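Local coordinates for protein 2-aminomuconic 6-semialdehyde dehydrogenase (Pseudomonas sp., PDB 7BZV) that oxidises 2-aminomuconic 6-semialdehyde with NAD+ in the meta-cleavage pathway of 2-aminophenol breakdown, working as a tetramer of the aldehyde dehydrogenase family, at residues Arg6-Asp10 with Gly11-Glu15; Ala165-Ala169 with Cys170-Val174; Leu155-Leu158 with Leu159-Lys163; Arg79-Asp82 with Phe83-Glu87; Gly55-Gly58 with Arg59-Ala62. All blocks are in the same frame, centred on the assembly; numbering follows the deposited sequence.

Contact 1: Arg6-Asp10 with Gly11-Glu15; sequences RNFVD and GKWVE
The indole of Trp13 is sandwiched between Phe8 and Arg6. On one face the ring of Phe8 arrives edge-on, its CD1 over the centre of the six-membered ring, with centroids 4.5 Å apart and planes inclined at 51°. On the opposite face Arg6 NH2 lies toward the rim, 3.9 Å from Trp13 CD2, while the guanidinium stands almost perpendicular to the indole and turns its edge to Trp13 CB. A bend at chi3 (-52°) folds the Arg6 chain back over the ring; its CD runs beside Glu15 CG.

Asn7 points to the other side of the hairpin. Its amide donates through ND2 to Val14 O at 3.1 Å, from above that carbonyl's plane, so this oxygen serves both the backbone N and the side chain of Asn7. Val9 N reaches Lys12 O at 2.9 Å across the type I' turn, in which Asp10 and Gly11 take positive phi.

The hairpin, closed by a two-residue turn, puts strand 12-14 at one edge of a four-stranded sheet. Phe8 and Trp13 pack on helix 184-196, and Asn7, Val9 and Val14 on Leu41 of helix 39-52. Asn7 OD1 is held by His207 N, and Asp10 by a salt bridge to Arg51.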
loop_
_atom_site.group_PDB
_atom_site.type_symbol
_atom_site.label_atom_id
_atom_site.label_comp_id
_atom_site.label_asym_id
_atom_site.label_seq_id
_atom_site.Cartn_x
_atom_site.Cartn_y
_atom_site.Cartn_z
ATOM N N ARG B 6 14.875 40.895 3.752
ATOM C CA ARG B 6 16.205 40.489 4.182
ATOM C C ARG B 6 16.366 38.977 4.098
ATOM O O ARG B 6 15.401 38.229 3.921
ATOM C CB ARG B 6 16.484 40.962 5.608
ATOM C CG ARG B 6 16.468 42.479 5.765
ATOM C CD ARG B 6 16.506 42.913 7.226
ATOM N NE ARG B 6 15.468 42.252 8.007
ATOM C CZ ARG B 6 14.264 42.757 8.238
ATOM N NH1 ARG B 6 13.948 43.954 7.754
ATOM N NH2 ARG B 6 13.382 42.063 8.956
ATOM N N ASN B 7 17.614 38.537 4.214
ATOM C CA ASN B 7 17.905 37.122 4.352
ATOM C C ASN B 7 17.608 36.664 5.780
ATOM O O ASN B 7 17.543 37.472 6.714
ATOM C CB ASN B 7 19.369 36.828 4.020
ATOM C CG ASN B 7 19.783 37.353 2.670
ATOM O OD1 ASN B 7 19.596 36.692 1.656
ATOM N ND2 ASN B 7 20.378 38.547 2.653
ATOM N N PHE B 8 17.442 35.347 5.943
ATOM C CA PHE B 8 17.171 34.750 7.253
ATOM C C PHE B 8 18.058 33.515 7.378
ATOM O O PHE B 8 17.808 32.494 6.728
ATOM C CB PHE B 8 15.673 34.436 7.389
ATOM C CG PHE B 8 15.253 34.019 8.770
ATOM C CD1 PHE B 8 15.214 34.929 9.806
ATOM C CD2 PHE B 8 14.872 32.696 9.021
ATOM C CE1 PHE B 8 14.838 34.540 11.087
ATOM C CE2 PHE B 8 14.500 32.291 10.294
ATOM C CZ PHE B 8 14.473 33.213 11.328
ATOM N N VAL B 9 19.112 33.597 8.190
ATOM C CA VAL B 9 20.093 32.519 8.289
ATOM C C VAL B 9 20.316 32.219 9.759
ATOM O O VAL B 9 20.664 33.120 10.536
ATOM C CB VAL B 9 21.423 32.873 7.594
ATOM C CG1 VAL B 9 22.488 31.818 7.894
ATOM C CG2 VAL B 9 21.211 33.006 6.073
ATOM N N ASP B 10 20.121 30.958 10.135
ATOM C CA ASP B 10 20.385 30.488 11.493
ATOM C C ASP B 10 19.680 31.368 12.519
ATOM O O ASP B 10 20.261 31.773 13.527
ATOM C CB ASP B 10 21.892 30.446 11.773
ATOM C CG ASP B 10 22.265 29.440 12.856
ATOM O OD1 ASP B 10 21.426 28.580 13.223
ATOM O OD2 ASP B 10 23.417 29.502 13.333
ATOM N N GLY B 11 18.425 31.703 12.234
ATOM C CA GLY B 11 17.582 32.436 13.148
ATOM C C GLY B 11 17.792 33.933 13.164
ATOM O O GLY B 11 17.144 34.616 13.966
ATOM N N LYS B 12 18.649 34.470 12.293
ATOM C CA LYS B 12 18.986 35.890 12.306
ATOM C C LYS B 12 18.690 36.497 10.943
ATOM O O LYS B 12 18.993 35.895 9.907
ATOM C CB LYS B 12 20.469 36.109 12.681
ATOM C CG LYS B 12 20.881 35.488 14.032
ATOM C CD LYS B 12 22.382 35.574 14.280
ATOM C CE LYS B 12 22.929 34.281 14.889
ATOM N NZ LYS B 12 24.024 33.670 14.072
ATOM N N TRP B 13 18.071 37.668 10.957
ATOM C CA TRP B 13 17.959 38.479 9.755
ATOM C C TRP B 13 19.311 39.095 9.403
ATOM O O TRP B 13 20.066 39.529 10.272
ATOM C CB TRP B 13 16.895 39.551 9.969
ATOM C CG TRP B 13 15.551 38.944 10.327
ATOM C CD1 TRP B 13 15.011 38.806 11.577
ATOM C CD2 TRP B 13 14.594 38.362 9.414
ATOM N NE1 TRP B 13 13.773 38.201 11.497
ATOM C CE2 TRP B 13 13.500 37.913 10.183
ATOM C CE3 TRP B 13 14.561 38.187 8.026
ATOM C CZ2 TRP B 13 12.380 37.299 9.604
ATOM C CZ3 TRP B 13 13.448 37.583 7.451
ATOM C CH2 TRP B 13 12.372 37.149 8.239
ATOM N N VAL B 14 19.624 39.095 8.112
ATOM C CA VAL B 14 20.951 39.424 7.611
ATOM C C VAL B 14 20.761 40.319 6.396
ATOM O O VAL B 14 20.085 39.929 5.433
ATOM C CB VAL B 14 21.751 38.164 7.226
ATOM C CG1 VAL B 14 23.134 38.544 6.709
ATOM C CG2 VAL B 14 21.839 37.195 8.410
ATOM N N GLU B 15 21.344 41.510 6.442
ATOM C CA GLU B 15 21.337 42.465 5.346
ATOM C C GLU B 15 22.619 42.338 4.527
ATOM O O GLU B 15 23.546 41.604 4.884
ATOM C CB GLU B 15 21.178 43.886 5.891
ATOM C CG GLU B 15 19.834 44.110 6.591
ATOM C CD GLU B 15 19.685 45.519 7.149
ATOM O OE1 GLU B 15 18.641 45.830 7.760
ATOM O OE2 GLU B 15 20.614 46.332 6.973
#

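Contact 2: Ala165-Ala169 with Cys170-Val174; sequences APALA and CGNAV
Helix 156-169 ends at Ala169, and after Cys170 the chain turns through Gly171 at positive phi (85°), a Schellman motif in which backbone nitrogens fold back onto carbonyls of the final turn.

The side chain of Asn172 tightens the cap. With CG set beside its own backbone N (chi1 -58°), its amide swings under the helix end, and ND2 donates to Ala167 O at 2.9 Å, with an N-H...O angle of 150°. Ala167 O also receives Asn172 N at 3.1 Å, so one buried carbonyl is gripped by the main chain and the side chain of the same residue. The amide has further partners: ND2 also meets Tyr475 O, and OD1 accepts from Gly145 N. Cys170 N still makes a regular helical bond to Pro166 O at 3.0 Å, and Gly171 N bonds to Leu168 O from well above the plane of that carbonyl.

Beyond the turn, apolar groups close the angle between helix and strand. Val174 directs CG1 back at the helix, where it meets Ala167 CB at 3.7 Å. Leu168 CD2 touches the same methyl more loosely and lies 3.5 Å from Asn172 O.

Val174 is the second residue of strand 173-177, which runs parallel to strand 134-150. The capped turn is therefore the helix-to-strand joint of a beta-alpha-beta crossover, the repeating element of the Rossmann-like nucleotide-binding domain in aldehyde dehydrogenases.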
loop_
_atom_site.group_PDB
_atom_site.type_symbol
_atom_site.label_atom_id
_atom_site.label_comp_id
_atom_site.label_asym_id
_atom_site.label_seq_id
_atom_site.Cartn_x
_atom_site.Cartn_y
_atom_site.Cartn_z
ATOM N N ALA B 165 7.328 22.092 2.415
ATOM C CA ALA B 165 6.505 21.317 3.342
ATOM C C ALA B 165 6.962 19.870 3.428
ATOM O O ALA B 165 7.186 19.378 4.549
ATOM C CB ALA B 165 5.036 21.401 2.931
ATOM N N PRO B 166 7.121 19.129 2.327
ATOM C CA PRO B 166 7.644 17.763 2.468
ATOM C C PRO B 166 9.090 17.733 2.956
ATOM O O PRO B 166 9.468 16.780 3.653
ATOM C CB PRO B 166 7.490 17.165 1.057
ATOM C CG PRO B 166 7.548 18.384 0.130
ATOM C CD PRO B 166 6.934 19.527 0.920
ATOM N N ALA B 167 9.919 18.701 2.571
ATOM C CA ALA B 167 11.313 18.679 3.032
ATOM C C ALA B 167 11.379 18.747 4.556
ATOM O O ALA B 167 12.094 17.962 5.196
ATOM C CB ALA B 167 12.096 19.824 2.398
ATOM N N LEU B 168 10.584 19.642 5.155
ATOM C CA LEU B 168 10.523 19.739 6.615
ATOM C C LEU B 168 9.809 18.531 7.220
ATOM O O LEU B 168 10.152 18.079 8.315
ATOM C CB LEU B 168 9.800 21.019 7.041
ATOM C CG LEU B 168 10.420 22.377 6.696
ATOM C CD1 LEU B 168 9.655 23.557 7.247
ATOM C CD2 LEU B 168 11.866 22.395 7.221
ATOM N N ALA B 169 8.787 18.004 6.540
ATOM C CA ALA B 169 8.129 16.791 7.038
ATOM C C ALA B 169 9.128 15.664 7.268
ATOM O O ALA B 169 8.980 14.868 8.207
ATOM C CB ALA B 169 7.070 16.334 6.028
ATOM N N CYS B 170 10.092 15.536 6.360
ATOM C CA CYS B 170 11.120 14.496 6.382
ATOM C C CYS B 170 12.278 14.846 7.311
ATOM O O CYS B 170 13.241 14.069 7.427
ATOM C CB CYS B 170 11.619 14.273 4.965
ATOM S SG CYS B 170 10.408 13.429 3.946
ATOM N N GLY B 171 12.188 15.978 7.996
ATOM C CA GLY B 171 13.170 16.342 9.016
ATOM C C GLY B 171 14.396 17.024 8.472
ATOM O O GLY B 171 15.403 17.132 9.192
ATOM N N ASN B 172 14.366 17.452 7.217
ATOM C CA ASN B 172 15.485 18.215 6.680
ATOM C C ASN B 172 15.480 19.642 7.224
ATOM O O ASN B 172 14.465 20.154 7.712
ATOM C CB ASN B 172 15.419 18.296 5.157
ATOM C CG ASN B 172 15.416 16.930 4.491
ATOM O OD1 ASN B 172 16.449 16.238 4.402
ATOM N ND2 ASN B 172 14.263 16.544 3.996
ATOM N N ALA B 173 16.634 20.297 7.114
ATOM C CA ALA B 173 16.707 21.752 7.098
ATOM C C ALA B 173 16.655 22.201 5.648
ATOM O O ALA B 173 16.972 21.425 4.746
ATOM C CB ALA B 173 17.999 22.272 7.739
ATOM N N VAL B 174 16.273 23.458 5.408
ATOM C CA VAL B 174 16.211 23.936 4.035
ATOM C C VAL B 174 16.994 25.232 3.879
ATOM O O VAL B 174 17.124 26.028 4.813
ATOM C CB VAL B 174 14.756 24.129 3.496
ATOM C CG1 VAL B 174 14.036 22.828 3.518
ATOM C CG2 VAL B 174 13.994 25.183 4.267
#

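Contact 3: Leu155-Leu158 with Leu159-Lys163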
loop_
_atom_site.group_PDB
_atom_site.type_symbol
_atom_site.label_atom_id
_atom_site.label_comp_id
_atom_site.label_asym_id
_atom_site.label_seq_id
_atom_site.Cartn_x
_atom_site.Cartn_y
_atom_site.Cartn_z
ATOM N N LEU B 155 4.442 31.123 -9.463
ATOM C CA LEU B 155 3.617 30.743 -8.323
ATOM C C LEU B 155 4.537 30.772 -7.108
ATOM O O LEU B 155 4.908 29.726 -6.563
ATOM C CB LEU B 155 2.993 29.365 -8.537
ATOM C CG LEU B 155 2.121 29.178 -9.775
ATOM C CD1 LEU B 155 2.035 27.625 -10.010
ATOM C CD2 LEU B 155 0.735 29.796 -9.720
ATOM N N PRO B 156 4.967 31.973 -6.677
ATOM C CA PRO B 156 6.033 32.041 -5.659
ATOM C C PRO B 156 5.719 31.266 -4.381
ATOM O O PRO B 156 6.491 30.381 -3.984
ATOM C CB PRO B 156 6.176 33.552 -5.385
ATOM C CG PRO B 156 5.629 34.231 -6.612
ATOM C CD PRO B 156 4.519 33.312 -7.113
ATOM N N LEU B 157 4.620 31.585 -3.698
ATOM C CA LEU B 157 4.360 30.895 -2.439
ATOM C C LEU B 157 3.990 29.433 -2.671
ATOM O O LEU B 157 4.471 28.545 -1.958
ATOM C CB LEU B 157 3.241 31.579 -1.653
ATOM C CG LEU B 157 2.940 30.941 -0.302
ATOM C CD1 LEU B 157 4.080 31.135 0.674
ATOM C CD2 LEU B 157 1.641 31.540 0.250
ATOM N N LEU B 158 3.123 29.176 -3.643
ATOM C CA LEU B 158 2.588 27.830 -3.840
ATOM C C LEU B 158 3.700 26.809 -4.129
ATOM O O LEU B 158 3.780 25.761 -3.476
ATOM C CB LEU B 158 1.572 27.877 -4.967
ATOM C CG LEU B 158 0.735 26.625 -5.268
ATOM C CD1 LEU B 158 -0.418 27.067 -6.199
ATOM C CD2 LEU B 158 1.521 25.598 -5.921
ATOM N N LEU B 159 4.567 27.100 -5.098
ATOM C CA LEU B 159 5.656 26.174 -5.442
ATOM C C LEU B 159 6.763 26.163 -4.395
ATOM O O LEU B 159 7.430 25.136 -4.211
ATOM C CB LEU B 159 6.243 26.516 -6.812
ATOM C CG LEU B 159 5.286 26.132 -7.957
ATOM C CD1 LEU B 159 5.817 26.578 -9.328
ATOM C CD2 LEU B 159 4.976 24.634 -7.948
ATOM N N LEU B 160 6.987 27.276 -3.700
ATOM C CA LEU B 160 7.877 27.239 -2.546
ATOM C C LEU B 160 7.383 26.256 -1.495
ATOM O O LEU B 160 8.141 25.371 -1.063
ATOM C CB LEU B 160 8.026 28.641 -1.958
ATOM C CG LEU B 160 8.830 28.749 -0.661
ATOM C CD1 LEU B 160 10.241 28.199 -0.870
ATOM C CD2 LEU B 160 8.892 30.201 -0.143
ATOM N N THR B 161 6.133 26.405 -1.025
ATOM C CA THR B 161 5.698 25.511 0.037
ATOM C C THR B 161 5.509 24.072 -0.466
ATOM O O THR B 161 5.545 23.139 0.340
ATOM C CB THR B 161 4.411 26.011 0.718
ATOM O OG1 THR B 161 3.325 26.005 -0.213
ATOM C CG2 THR B 161 4.616 27.422 1.278
ATOM N N TRP B 162 5.288 23.874 -1.763
ATOM C CA TRP B 162 5.215 22.522 -2.318
ATOM C C TRP B 162 6.504 21.732 -2.085
ATOM O O TRP B 162 6.460 20.503 -1.957
ATOM C CB TRP B 162 4.921 22.644 -3.805
ATOM C CG TRP B 162 4.985 21.442 -4.643
ATOM C CD1 TRP B 162 5.845 21.216 -5.689
ATOM C CD2 TRP B 162 4.168 20.288 -4.537
ATOM N NE1 TRP B 162 5.594 19.974 -6.237
ATOM C CE2 TRP B 162 4.572 19.386 -5.549
ATOM C CE3 TRP B 162 3.128 19.917 -3.682
ATOM C CZ2 TRP B 162 3.951 18.127 -5.735
ATOM C CZ3 TRP B 162 2.540 18.660 -3.848
ATOM C CH2 TRP B 162 2.941 17.799 -4.871
ATOM N N LYS B 163 7.648 22.418 -2.037
ATOM C CA LYS B 163 8.947 21.811 -1.722
ATOM C C LYS B 163 9.250 21.873 -0.230
ATOM O O LYS B 163 9.691 20.877 0.346
ATOM C CB LYS B 163 10.083 22.513 -2.487
ATOM C CG LYS B 163 9.862 22.681 -3.995
ATOM C CD LYS B 163 9.378 21.385 -4.654
ATOM C CE LYS B 163 9.232 21.505 -6.187
ATOM N NZ LYS B 163 10.443 22.021 -6.896
#
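Leu155 and Leu159, one turn apart, both hold CG beside the backbone N (chi1 -58° and -73°), which lets their branches meet along one side of the helix. CD1 of each touches the other at 4.0 Å, and Leu155 CB packs against the same methyl of Leu159. This is the first turn of helix 156-169, the crossover helix of the beta-alpha-beta unit between strands 134-150 and 173-177, with Leu155 at the N-cap position.

Leu157 takes the other course. Its CG is turned away from the backbone N (chi1 -178°) and CD1 extends to CG2 of Thr161, 3.8 Å away. Leu158 CD2 slants across to meet Leu159 CD2. Leu155-Leu159 and Leu157-Thr161 are both pairs four residues apart.

Four successive i-to-i+4 bonds, from Leu159 N to Trp162 N, hold the first turn. Leu159 N bonds to Leu155 O, so the N-cap residue supplies the first helical acceptor, and Thr161 N meets Leu157 O at 2.9 Å in a nearly straight bond, with an N-H...O angle of 174°. Around the turn, Leu155, Leu158 and Thr161 face helix 95-119, whereas Leu157 and Leu160 press on helix 184-196; Trp162 NE1 is held by Glu253.

Thr161 OG1 stands 3.3 Å from Leu158 O, and its hydrogen bonds run outward to Asn109 ND2 and Gly106 O of helix 95-119.

Contact 4: Arg79-Asp82 with Phe83-Glu87; sequences RQQD and FLDAE
Asp82 OD2, on the residue just before Phe83, is a single carboxylate oxygen gripped by two nitrogens of Arg79. Both come from the side of the guanidinium, NE at 3.0 Å and NH2 at 2.9 Å from OD2, which lies within 1° of the guanidinium plane. NE uses the anti lone pair of OD2; NH2 comes from the same side but tilted out of the carboxylate plane. The salt bridge is extended by Glu191, which takes Arg79 NH1, so the arginine bridges two acids, whose negative charge its own would partly offset.

Arg79 is also the junction of helices 62-78 and 80-91: it follows the first and stands at the N-cap of the second, its carbonyl accepting Phe83 N in the carbonyl plane. The Phe83 ring turns an edge to that oxygen, CD2 lying 3.3 Å from Arg79 O, and packs on Ile103, Leu188 and Leu157.

On the solvent side a bend at chi2 (69°) brings the Gln81 amide over Asp85. NE2 donates to OD1 at 3.0 Å, with the acceptor in the amide plane but the donor above the carboxylate plane. Leu84 turns inward to Leu95, Ala98 and Ala99 of helix 95-119.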
loop_
_atom_site.group_PDB
_atom_site.type_symbol
_atom_site.label_atom_id
_atom_site.label_comp_id
_atom_site.label_asym_id
_atom_site.label_seq_id
_atom_site.Cartn_x
_atom_site.Cartn_y
_atom_site.Cartn_z
ATOM N N ARG B 79 -2.018 35.174 9.004
ATOM C CA ARG B 79 -1.391 36.288 8.310
ATOM C C ARG B 79 -1.681 36.279 6.822
ATOM O O ARG B 79 -0.892 36.795 6.024
ATOM C CB ARG B 79 0.109 36.280 8.568
ATOM C CG ARG B 79 0.474 36.404 10.028
ATOM C CD ARG B 79 1.920 36.741 10.164
ATOM N NE ARG B 79 2.254 37.931 9.395
ATOM C CZ ARG B 79 3.487 38.290 9.079
ATOM N NH1 ARG B 79 4.513 37.550 9.463
ATOM N NH2 ARG B 79 3.690 39.391 8.378
ATOM N N GLN B 80 -2.830 35.743 6.431
ATOM C CA GLN B 80 -3.042 35.482 5.016
ATOM C C GLN B 80 -3.221 36.753 4.195
ATOM O O GLN B 80 -2.918 36.745 2.996
ATOM C CB GLN B 80 -4.240 34.558 4.812
ATOM C CG GLN B 80 -5.624 35.173 4.838
ATOM C CD GLN B 80 -6.702 34.089 4.713
ATOM O OE1 GLN B 80 -6.439 32.994 4.203
ATOM N NE2 GLN B 80 -7.908 34.387 5.175
ATOM N N GLN B 81 -3.717 37.842 4.788
ATOM C CA GLN B 81 -3.779 39.093 4.029
ATOM C C GLN B 81 -2.371 39.617 3.740
ATOM O O GLN B 81 -2.096 40.145 2.650
ATOM C CB GLN B 81 -4.620 40.121 4.792
ATOM C CG GLN B 81 -4.935 41.390 3.992
ATOM C CD GLN B 81 -5.900 41.112 2.855
ATOM O OE1 GLN B 81 -6.979 40.563 3.064
ATOM N NE2 GLN B 81 -5.508 41.473 1.643
ATOM N N ASP B 82 -1.460 39.459 4.698
ATOM C CA ASP B 82 -0.064 39.821 4.473
ATOM C C ASP B 82 0.516 39.059 3.290
ATOM O O ASP B 82 1.162 39.647 2.408
ATOM C CB ASP B 82 0.758 39.541 5.734
ATOM C CG ASP B 82 0.370 40.426 6.909
ATOM O OD1 ASP B 82 -0.418 41.367 6.715
ATOM O OD2 ASP B 82 0.875 40.177 8.026
ATOM N N PHE B 83 0.322 37.737 3.271
ATOM C CA PHE B 83 0.835 36.932 2.170
ATOM C C PHE B 83 0.196 37.359 0.864
ATOM O O PHE B 83 0.874 37.526 -0.159
ATOM C CB PHE B 83 0.578 35.434 2.441
ATOM C CG PHE B 83 1.598 34.822 3.346
ATOM C CD1 PHE B 83 2.748 34.262 2.835
ATOM C CD2 PHE B 83 1.417 34.823 4.709
ATOM C CE1 PHE B 83 3.718 33.740 3.686
ATOM C CE2 PHE B 83 2.365 34.291 5.557
ATOM C CZ PHE B 83 3.512 33.738 5.052
ATOM N N LEU B 84 -1.127 37.519 0.882
ATOM C CA LEU B 84 -1.841 37.964 -0.301
ATOM C C LEU B 84 -1.276 39.283 -0.838
ATOM O O LEU B 84 -1.048 39.438 -2.053
ATOM C CB LEU B 84 -3.315 38.136 0.033
ATOM C CG LEU B 84 -4.364 37.306 -0.710
ATOM C CD1 LEU B 84 -5.738 37.926 -0.330
ATOM C CD2 LEU B 84 -4.139 37.290 -2.187
ATOM N N ASP B 85 -1.074 40.255 0.062
ATOM C CA ASP B 85 -0.613 41.585 -0.345
ATOM C C ASP B 85 0.760 41.496 -0.981
ATOM O O ASP B 85 0.998 42.043 -2.065
ATOM C CB ASP B 85 -0.570 42.535 0.862
ATOM C CG ASP B 85 -1.963 42.921 1.386
ATOM O OD1 ASP B 85 -2.973 42.728 0.686
ATOM O OD2 ASP B 85 -2.048 43.437 2.514
ATOM N N ALA B 86 1.679 40.774 -0.329
ATOM C CA ALA B 86 3.026 40.670 -0.867
ATOM C C ALA B 86 3.032 39.952 -2.209
ATOM O O ALA B 86 3.747 40.360 -3.138
ATOM C CB ALA B 86 3.937 39.952 0.127
ATOM N N GLU B 87 2.276 38.854 -2.317
ATOM C CA GLU B 87 2.262 38.097 -3.564
ATOM C C GLU B 87 1.707 38.943 -4.704
ATOM O O GLU B 87 2.249 38.949 -5.822
ATOM C CB GLU B 87 1.449 36.810 -3.378
ATOM C CG GLU B 87 1.700 35.764 -4.459
ATOM C CD GLU B 87 2.885 34.889 -4.131
ATOM O OE1 GLU B 87 3.888 35.414 -3.576
ATOM O OE2 GLU B 87 2.802 33.662 -4.406
#

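Contact 5: Gly55-Gly58 with Arg59-Ala62; sequences GEWG and RTTA
Arg59 doubles back over Gly55 and Glu56. Its CB rests 3.7 Å from Glu56 O, and CG lies 3.8 Å from Gly55 O. A bend at chi3 (-50°) then lays the guanidinium flat across the backbone, one face toward the peptide between the two residues. CZ sits above Glu56 N; at the tip NH1 meets Gly55 C at 3.4 Å and NH2 meets Glu56 CA at 3.5 Å. The guanidinium meets the main chain by van der Waals contact over one face, since the Glu56 carboxylate stays too far from it for a salt bridge.

The backbone below turns tightly. Arg59 N donates to Glu56 O at 3.0 Å and makes a second, weak bond to Gly55 O. Trp57 O then takes two donors from one residue: Thr60 OG1 at 2.8 Å, only slightly tilted from the carbonyl plane, and Thr60 N from far above that plane. The threonine hydroxyl occupies the position between its backbone N and carbonyl carbon (chi1 57°), facing back to the turn, and is shared with Arg65 NH1. Thr60 CG2 brushes Trp57 CE3 obliquely.

Trp57 points inward, its NE1 bonded to Asn172 O and its ring meeting Trp68. Thr61 next serves as N-cap of helix 62-78, touching Asp128 of a neighbouring subunit. The arrangement is a surface turn of helical conformation leading into a capped helix, linking helices 39-52 and 62-78.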
loop_
_atom_site.group_PDB
_atom_site.type_symbol
_atom_site.label_atom_id
_atom_site.label_comp_id
_atom_site.label_asym_id
_atom_site.label_seq_id
_atom_site.Cartn_x
_atom_site.Cartn_y
_atom_site.Cartn_z
ATOM N N GLY B 55 20.784 19.398 16.598
ATOM C CA GLY B 55 20.044 19.879 17.745
ATOM C C GLY B 55 18.604 19.405 17.799
ATOM O O GLY B 55 18.290 18.296 17.359
ATOM N N GLU B 56 17.742 20.276 18.334
ATOM C CA GLU B 56 16.330 19.989 18.554
ATOM C C GLU B 56 15.655 19.399 17.318
ATOM O O GLU B 56 14.934 18.406 17.417
ATOM C CB GLU B 56 15.612 21.278 18.967
ATOM C CG GLU B 56 14.135 21.082 19.322
ATOM C CD GLU B 56 13.439 22.359 19.796
ATOM O OE1 GLU B 56 14.123 23.291 20.214
ATOM O OE2 GLU B 56 12.190 22.434 19.764
ATOM N N TRP B 57 15.855 20.010 16.145
ATOM C CA TRP B 57 15.167 19.537 14.940
ATOM C C TRP B 57 15.539 18.088 14.628
ATOM O O TRP B 57 14.686 17.288 14.218
ATOM C CB TRP B 57 15.499 20.446 13.755
ATOM C CG TRP B 57 14.555 20.251 12.557
ATOM C CD1 TRP B 57 14.884 19.777 11.326
ATOM C CD2 TRP B 57 13.151 20.531 12.511
ATOM N NE1 TRP B 57 13.779 19.717 10.527
ATOM C CE2 TRP B 57 12.705 20.205 11.220
ATOM C CE3 TRP B 57 12.234 21.052 13.430
ATOM C CZ2 TRP B 57 11.380 20.376 10.819
ATOM C CZ3 TRP B 57 10.920 21.225 13.033
ATOM C CH2 TRP B 57 10.503 20.889 11.742
ATOM N N GLY B 58 16.810 17.734 14.834
ATOM C CA GLY B 58 17.288 16.395 14.568
ATOM C C GLY B 58 16.722 15.375 15.508
ATOM O O GLY B 58 16.783 14.179 15.221
ATOM N N ARG B 59 16.159 15.818 16.619
ATOM C CA ARG B 59 15.542 14.918 17.567
ATOM C C ARG B 59 14.020 14.920 17.482
ATOM O O ARG B 59 13.388 14.259 18.299
ATOM C CB ARG B 59 15.970 15.280 19.000
ATOM C CG ARG B 59 17.463 15.125 19.269
ATOM C CD ARG B 59 17.837 15.463 20.708
ATOM N NE ARG B 59 17.313 16.750 21.183
ATOM C CZ ARG B 59 18.015 17.882 21.196
ATOM N NH1 ARG B 59 19.270 17.895 20.751
ATOM N NH2 ARG B 59 17.469 19.007 21.662
ATOM N N THR B 60 13.410 15.661 16.551
ATOM C CA THR B 60 11.949 15.659 16.467
ATOM C C THR B 60 11.431 14.292 16.048
ATOM O O THR B 60 12.035 13.601 15.226
ATOM C CB THR B 60 11.428 16.683 15.460
ATOM O OG1 THR B 60 12.005 16.416 14.180
ATOM C CG2 THR B 60 11.754 18.108 15.935
ATOM N N THR B 61 10.313 13.900 16.621
ATOM C CA THR B 61 9.567 12.783 16.063
ATOM C C THR B 61 8.734 13.217 14.844
ATOM O O THR B 61 8.411 14.395 14.671
ATOM C CB THR B 61 8.620 12.214 17.099
ATOM O OG1 THR B 61 7.615 13.182 17.378
ATOM C CG2 THR B 61 9.373 11.838 18.426
ATOM N N ALA B 62 8.323 12.227 14.039
ATOM C CA ALA B 62 7.353 12.489 12.974
ATOM C C ALA B 62 6.129 13.200 13.526
ATOM O O ALA B 62 5.650 14.189 12.957
ATOM C CB ALA B 62 6.945 11.179 12.293
#

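Contact 3 holds the start of helix 156-169 and contact 2 its end and the turn beyond, centres 14 Å apart, and Pro166 CD rests 3.9 Å from Thr161 O. Two others are tied to the ends of this crossover from outside. Glu87 OE2 of contact 4 probably accepts a hydrogen bond from Leu157 N of contact 3 at 2.8 Å, at the helix's first turn, while Trp57 NE1 of contact 5 probably bonds to Asn172 O of contact 2 at 2.9 Å, just past its last. Contact 1 stands apart, its nearest atoms about 7 Å from contact 2 and 8 Å from contact 4. A bound PEG lies about 9 Å from the Trp162 side chain.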